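Long-range contacts in putative Killer protein (Pseudomonas putida, PDB 6F8S), which is a putative HigB-like toxin of a type II toxin-antitoxin system, probably acting as an mRNA-cleaving ribonuclease like its RelE-family relatives: residues G56-S61 with S71-D76; W78-T83 with V90-V95. All blocks are in the same frame, centred on the assembly; numbering follows the deposited sequence.

From the N terminus, helix 31-44 and helix 49-52 come first, and the chain then enters the loop that holds residues 56-61. Contact 1 closes when strand 69-73 comes back alongside this loop. Contact 2 opens only afterwards: strand 79-85 turns into strand 88-95, and the two form a hairpin. The contacts thus follow in series, neither nested nor crossed, with centres about 10 Å apart. Strand 69-73 belongs to contact 1 and pairs with strand 79-85 of contact 2, which puts both on one antiparallel sheet. Arg79 joins them most directly: its guanidinium bonds to Ser71 OG and to the carbonyl oxygen of Arg58.

Contact 1 of 2, residues G56-S61 with S71-D76; sequences GNRLES and SIRVND
The loop 56-61 meets the edge of strand 69-73 through one antiparallel hydrogen-bonded pair, Glu60 with Ser71: Glu60 N to Ser71 O is 3.1 Å and Ser71 N to Glu60 O is 2.9 Å. A third backbone bond, from Arg73 N to Asn57 O, measures 2.7 Å. The Asn57 side chain runs alongside that of Ile72, with Asn57 ND2 3.7 Å from Ile72 CG2. The two ends of the Asn57 amide bond elsewhere, ND2 to Leu51 O and OD1 to Lys38 NZ. This ties the end of the 3-10 turn to both helices. In this RelE-like fold a loop thus borders the outer strand of the sheet within the chain. Leu59 turns CG anti to its backbone N (chi1 -174°), which brings Leu59 CD1 over to Ile72 CG2 at 3.6 Å. On the solvent side, Arg58 and Arg73 pass at a slant, their guanidinium planes 49° apart. Arg73 CD meets the edge of the Arg58 guanidinium, 3.8 Å from Arg58 NH1. The two like charges come near each other here. Arg58 NH2 has a carboxylate partner in Glu60 OE2, which probably eases this. Ser71 OG is held by Arg79 NH1.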
# COMPACT_ATOMS: atom_id res chain seq x y z
N GLY B 56 1.91 3.88 -22.20
CA GLY B 56 0.84 2.95 -22.53
C GLY B 56 -0.56 3.41 -22.13
O GLY B 56 -1.54 2.87 -22.62
N ASN B 57 -0.66 4.38 -21.23
CA ASN B 57 -1.97 4.89 -20.82
C ASN B 57 -2.52 5.90 -21.79
O ASN B 57 -3.73 6.08 -21.86
CB ASN B 57 -1.91 5.52 -19.43
CG ASN B 57 -2.10 4.51 -18.34
OD1 ASN B 57 -2.26 3.32 -18.60
ND2 ASN B 57 -2.06 4.97 -17.09
N ARG B 58 -1.61 6.55 -22.54
CA ARG B 58 -1.96 7.65 -23.44
C ARG B 58 -3.02 8.54 -22.81
O ARG B 58 -4.08 8.75 -23.38
CB ARG B 58 -2.44 7.11 -24.80
CG ARG B 58 -1.73 7.69 -26.01
CD ARG B 58 -2.45 7.32 -27.31
NE ARG B 58 -3.32 8.39 -27.81
CZ ARG B 58 -4.53 8.21 -28.37
NH1 ARG B 58 -5.04 6.98 -28.53
NH2 ARG B 58 -5.22 9.27 -28.77
N LEU B 59 -2.72 9.05 -21.61
CA LEU B 59 -3.70 9.82 -20.84
C LEU B 59 -4.20 11.05 -21.61
O LEU B 59 -3.42 11.77 -22.23
CB LEU B 59 -3.10 10.26 -19.50
CG LEU B 59 -4.11 10.95 -18.58
CD1 LEU B 59 -5.19 9.98 -18.19
CD2 LEU B 59 -3.48 11.51 -17.32
N GLU B 60 -5.51 11.25 -21.58
CA GLU B 60 -6.14 12.41 -22.21
C GLU B 60 -7.21 13.00 -21.31
O GLU B 60 -7.63 12.36 -20.35
CB GLU B 60 -6.71 12.03 -23.58
CG GLU B 60 -5.63 11.57 -24.54
CD GLU B 60 -6.16 11.04 -25.85
OE1 GLU B 60 -7.40 10.95 -26.02
OE2 GLU B 60 -5.32 10.69 -26.72
N SER B 61 -7.63 14.22 -21.60
CA SER B 61 -8.57 14.93 -20.73
C SER B 61 -9.76 15.45 -21.52
O SER B 61 -10.85 15.61 -20.97
CB SER B 61 -7.87 16.08 -20.02
OG SER B 61 -6.70 15.63 -19.34
N SER B 71 -8.98 10.03 -19.22
CA SER B 71 -9.15 8.67 -19.69
C SER B 71 -7.81 8.04 -20.08
O SER B 71 -6.89 8.74 -20.51
CB SER B 71 -10.13 8.62 -20.86
OG SER B 71 -9.51 9.13 -22.02
N ILE B 72 -7.73 6.73 -19.92
CA ILE B 72 -6.55 5.99 -20.34
C ILE B 72 -6.93 4.96 -21.40
O ILE B 72 -8.03 4.39 -21.38
CB ILE B 72 -5.84 5.33 -19.15
CG1 ILE B 72 -6.80 4.42 -18.39
CG2 ILE B 72 -5.26 6.39 -18.18
CD1 ILE B 72 -6.11 3.62 -17.33
N ARG B 73 -6.04 4.76 -22.35
CA ARG B 73 -6.26 3.81 -23.42
C ARG B 73 -6.26 2.38 -22.88
O ARG B 73 -5.36 2.00 -22.14
CB ARG B 73 -5.16 3.97 -24.49
CG ARG B 73 -5.35 3.13 -25.77
CD ARG B 73 -4.39 3.61 -26.86
NE ARG B 73 -4.60 2.93 -28.14
CZ ARG B 73 -4.11 1.73 -28.44
NH1 ARG B 73 -3.39 1.06 -27.55
NH2 ARG B 73 -4.35 1.19 -29.63
N VAL B 74 -7.29 1.61 -23.21
CA VAL B 74 -7.27 0.16 -23.03
C VAL B 74 -6.87 -0.50 -24.36
O VAL B 74 -5.98 -1.34 -24.41
CB VAL B 74 -8.64 -0.40 -22.55
CG1 VAL B 74 -8.64 -1.93 -22.62
CG2 VAL B 74 -8.95 0.06 -21.14
N ASN B 75 -7.55 -0.10 -25.44
CA ASN B 75 -7.05 -0.35 -26.79
C ASN B 75 -7.56 0.73 -27.74
O ASN B 75 -8.01 1.79 -27.29
CB ASN B 75 -7.44 -1.76 -27.29
CG ASN B 75 -8.96 -2.01 -27.34
OD1 ASN B 75 -9.78 -1.09 -27.44
ND2 ASN B 75 -9.32 -3.27 -27.30
N ASP B 76 -7.49 0.48 -29.05
CA ASP B 76 -7.91 1.46 -30.03
C ASP B 76 -9.40 1.81 -29.91
O ASP B 76 -9.84 2.89 -30.32
CB ASP B 76 -7.59 0.97 -31.46
CG ASP B 76 -8.46 -0.21 -31.88
OD1 ASP B 76 -8.91 -0.99 -31.00
OD2 ASP B 76 -8.71 -0.38 -33.10

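Contact 2 of 2, residues W78-T83 with V90-V95; sequences WRLCFT and VNVEIV
Strands 79-83 and 92-95 pair antiparallel, their axes 4.4 Å apart at closest approach and their directions 144° apart. Six backbone bonds join the two segments, two each for the hydrogen-bonded pairs Arg79-Val95, Cys81-Glu93 and Thr83-Val90. Leu80 and Ile94 form the non-hydrogen-bonded pair between the first two of these. The CA of Leu80 also makes a CA-H...O contact with Glu93 O, and the CA of Val92 makes one with Cys81 O. Between Cys81 and Thr83 the register slips by one residue, a beta bulge. Asn91 lies at this bulge, where its strand turns a corner.

Leu80, Val92 and Ile94 form an apolar group. Leu80 CD2 is the shared point, 3.8 Å from Val92 CG1 and 3.9 Å from Ile94 CG2. Ile94 has CG1 between its backbone N and carbonyl carbon (chi1 61°), and this carries its CD1 out to Trp78. Ile94 CD1 lies 3.7 Å from Trp78 CZ3, at a slant to the indole ring. Val92 CG2 also reaches Phe82 CB, at 4.0 Å. On the opposite face stand Arg79, Cys81, Glu93 and Val95. Cys81 SG touches Val95 CG2 at 4.0 Å. Farther along, Thr83 CB packs against Val90 CG1 at 3.5 Å.

The two segments belong to the beta hairpin of strands 79-85 and 88-95. Strand 79-85 is the middle strand of the sheet, and Leu80 and Phe82 make backbone bonds to Ile72 and His70 on its other side. Helix 31-44 packs against the face of Leu80: Leu80 touches Lys38, Phe82 and Val92 touch Leu42, and Trp78 touches Ile31.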
# COMPACT_ATOMS: atom_id res chain seq x y z
N TRP B 78 -11.52 1.01 -26.79
CA TRP B 78 -12.02 1.28 -25.44
C TRP B 78 -11.07 2.08 -24.59
O TRP B 78 -9.86 1.85 -24.61
CB TRP B 78 -12.31 -0.02 -24.71
CG TRP B 78 -13.42 -0.82 -25.30
CD1 TRP B 78 -13.29 -1.94 -26.03
CD2 TRP B 78 -14.82 -0.55 -25.20
NE1 TRP B 78 -14.53 -2.40 -26.40
CE2 TRP B 78 -15.49 -1.56 -25.90
CE3 TRP B 78 -15.58 0.45 -24.58
CZ2 TRP B 78 -16.88 -1.61 -26.01
CZ3 TRP B 78 -16.97 0.40 -24.69
CH2 TRP B 78 -17.60 -0.62 -25.41
N ARG B 79 -11.66 3.00 -23.82
CA ARG B 79 -10.94 3.79 -22.84
C ARG B 79 -11.66 3.80 -21.50
O ARG B 79 -12.89 3.87 -21.45
CB ARG B 79 -10.75 5.22 -23.33
CG ARG B 79 -9.62 5.36 -24.32
CD ARG B 79 -9.53 6.77 -24.87
NE ARG B 79 -8.21 6.97 -25.45
CZ ARG B 79 -7.19 7.52 -24.80
NH1 ARG B 79 -7.33 7.95 -23.55
NH2 ARG B 79 -6.02 7.64 -25.40
N LEU B 80 -10.88 3.76 -20.42
CA LEU B 80 -11.40 4.00 -19.08
C LEU B 80 -11.46 5.49 -18.77
O LEU B 80 -10.44 6.13 -18.73
CB LEU B 80 -10.54 3.28 -18.05
CG LEU B 80 -10.75 1.77 -18.04
CD1 LEU B 80 -9.55 1.05 -17.45
CD2 LEU B 80 -12.03 1.42 -17.28
N CYS B 81 -12.67 6.02 -18.58
CA CYS B 81 -12.87 7.39 -18.10
C CYS B 81 -12.95 7.39 -16.58
O CYS B 81 -13.40 6.41 -15.98
CB CYS B 81 -14.16 8.01 -18.68
SG CYS B 81 -13.95 9.19 -20.06
N PHE B 82 -12.52 8.48 -15.96
CA PHE B 82 -12.57 8.62 -14.50
C PHE B 82 -12.33 10.06 -14.05
O PHE B 82 -11.82 10.89 -14.82
CB PHE B 82 -11.53 7.72 -13.82
CG PHE B 82 -10.10 8.11 -14.14
CD1 PHE B 82 -9.45 7.59 -15.24
CD2 PHE B 82 -9.43 9.03 -13.35
CE1 PHE B 82 -8.14 7.97 -15.54
CE2 PHE B 82 -8.13 9.40 -13.65
CZ PHE B 82 -7.49 8.87 -14.75
N THR B 83 -12.67 10.33 -12.80
CA THR B 83 -12.31 11.60 -12.19
C THR B 83 -11.23 11.41 -11.12
O THR B 83 -11.31 10.51 -10.27
CB THR B 83 -13.52 12.30 -11.57
OG1 THR B 83 -14.65 12.17 -12.44
CG2 THR B 83 -13.20 13.78 -11.30
N VAL B 90 -12.16 8.15 -9.23
CA VAL B 90 -13.58 8.03 -8.88
C VAL B 90 -14.45 8.06 -10.15
O VAL B 90 -14.04 8.63 -11.17
CB VAL B 90 -14.00 9.16 -7.89
CG1 VAL B 90 -14.23 10.48 -8.63
CG2 VAL B 90 -15.24 8.77 -7.11
N ASN B 91 -15.64 7.47 -10.09
CA ASN B 91 -16.53 7.41 -11.26
C ASN B 91 -15.90 6.77 -12.48
O ASN B 91 -15.91 7.35 -13.57
CB ASN B 91 -17.01 8.80 -11.66
CG ASN B 91 -17.92 9.40 -10.65
OD1 ASN B 91 -18.75 8.71 -10.04
ND2 ASN B 91 -17.77 10.71 -10.42
N VAL B 92 -15.31 5.59 -12.29
CA VAL B 92 -14.65 4.91 -13.40
C VAL B 92 -15.69 4.35 -14.38
O VAL B 92 -16.62 3.65 -13.99
CB VAL B 92 -13.73 3.81 -12.87
CG1 VAL B 92 -13.03 3.13 -14.00
CG2 VAL B 92 -12.71 4.42 -11.90
N GLU B 93 -15.56 4.71 -15.66
CA GLU B 93 -16.49 4.28 -16.68
C GLU B 93 -15.73 3.76 -17.89
O GLU B 93 -14.53 3.95 -18.01
CB GLU B 93 -17.39 5.44 -17.11
CG GLU B 93 -17.79 6.35 -15.96
CD GLU B 93 -18.27 7.72 -16.40
OE1 GLU B 93 -18.27 8.00 -17.64
OE2 GLU B 93 -18.61 8.53 -15.50
N ILE B 94 -16.43 3.07 -18.78
CA ILE B 94 -15.83 2.80 -20.08
C ILE B 94 -16.54 3.68 -21.11
O ILE B 94 -17.72 4.01 -20.97
CB ILE B 94 -15.90 1.30 -20.48
CG1 ILE B 94 -17.34 0.81 -20.57
CG2 ILE B 94 -15.09 0.44 -19.49
CD1 ILE B 94 -17.45 -0.55 -21.16
N VAL B 95 -15.78 4.10 -22.10
CA VAL B 95 -16.29 4.91 -23.19
C VAL B 95 -15.66 4.39 -24.46
O VAL B 95 -14.47 4.07 -24.48
CB VAL B 95 -15.97 6.42 -23.00
CG1 VAL B 95 -16.27 7.20 -24.26
CG2 VAL B 95 -16.77 6.99 -21.85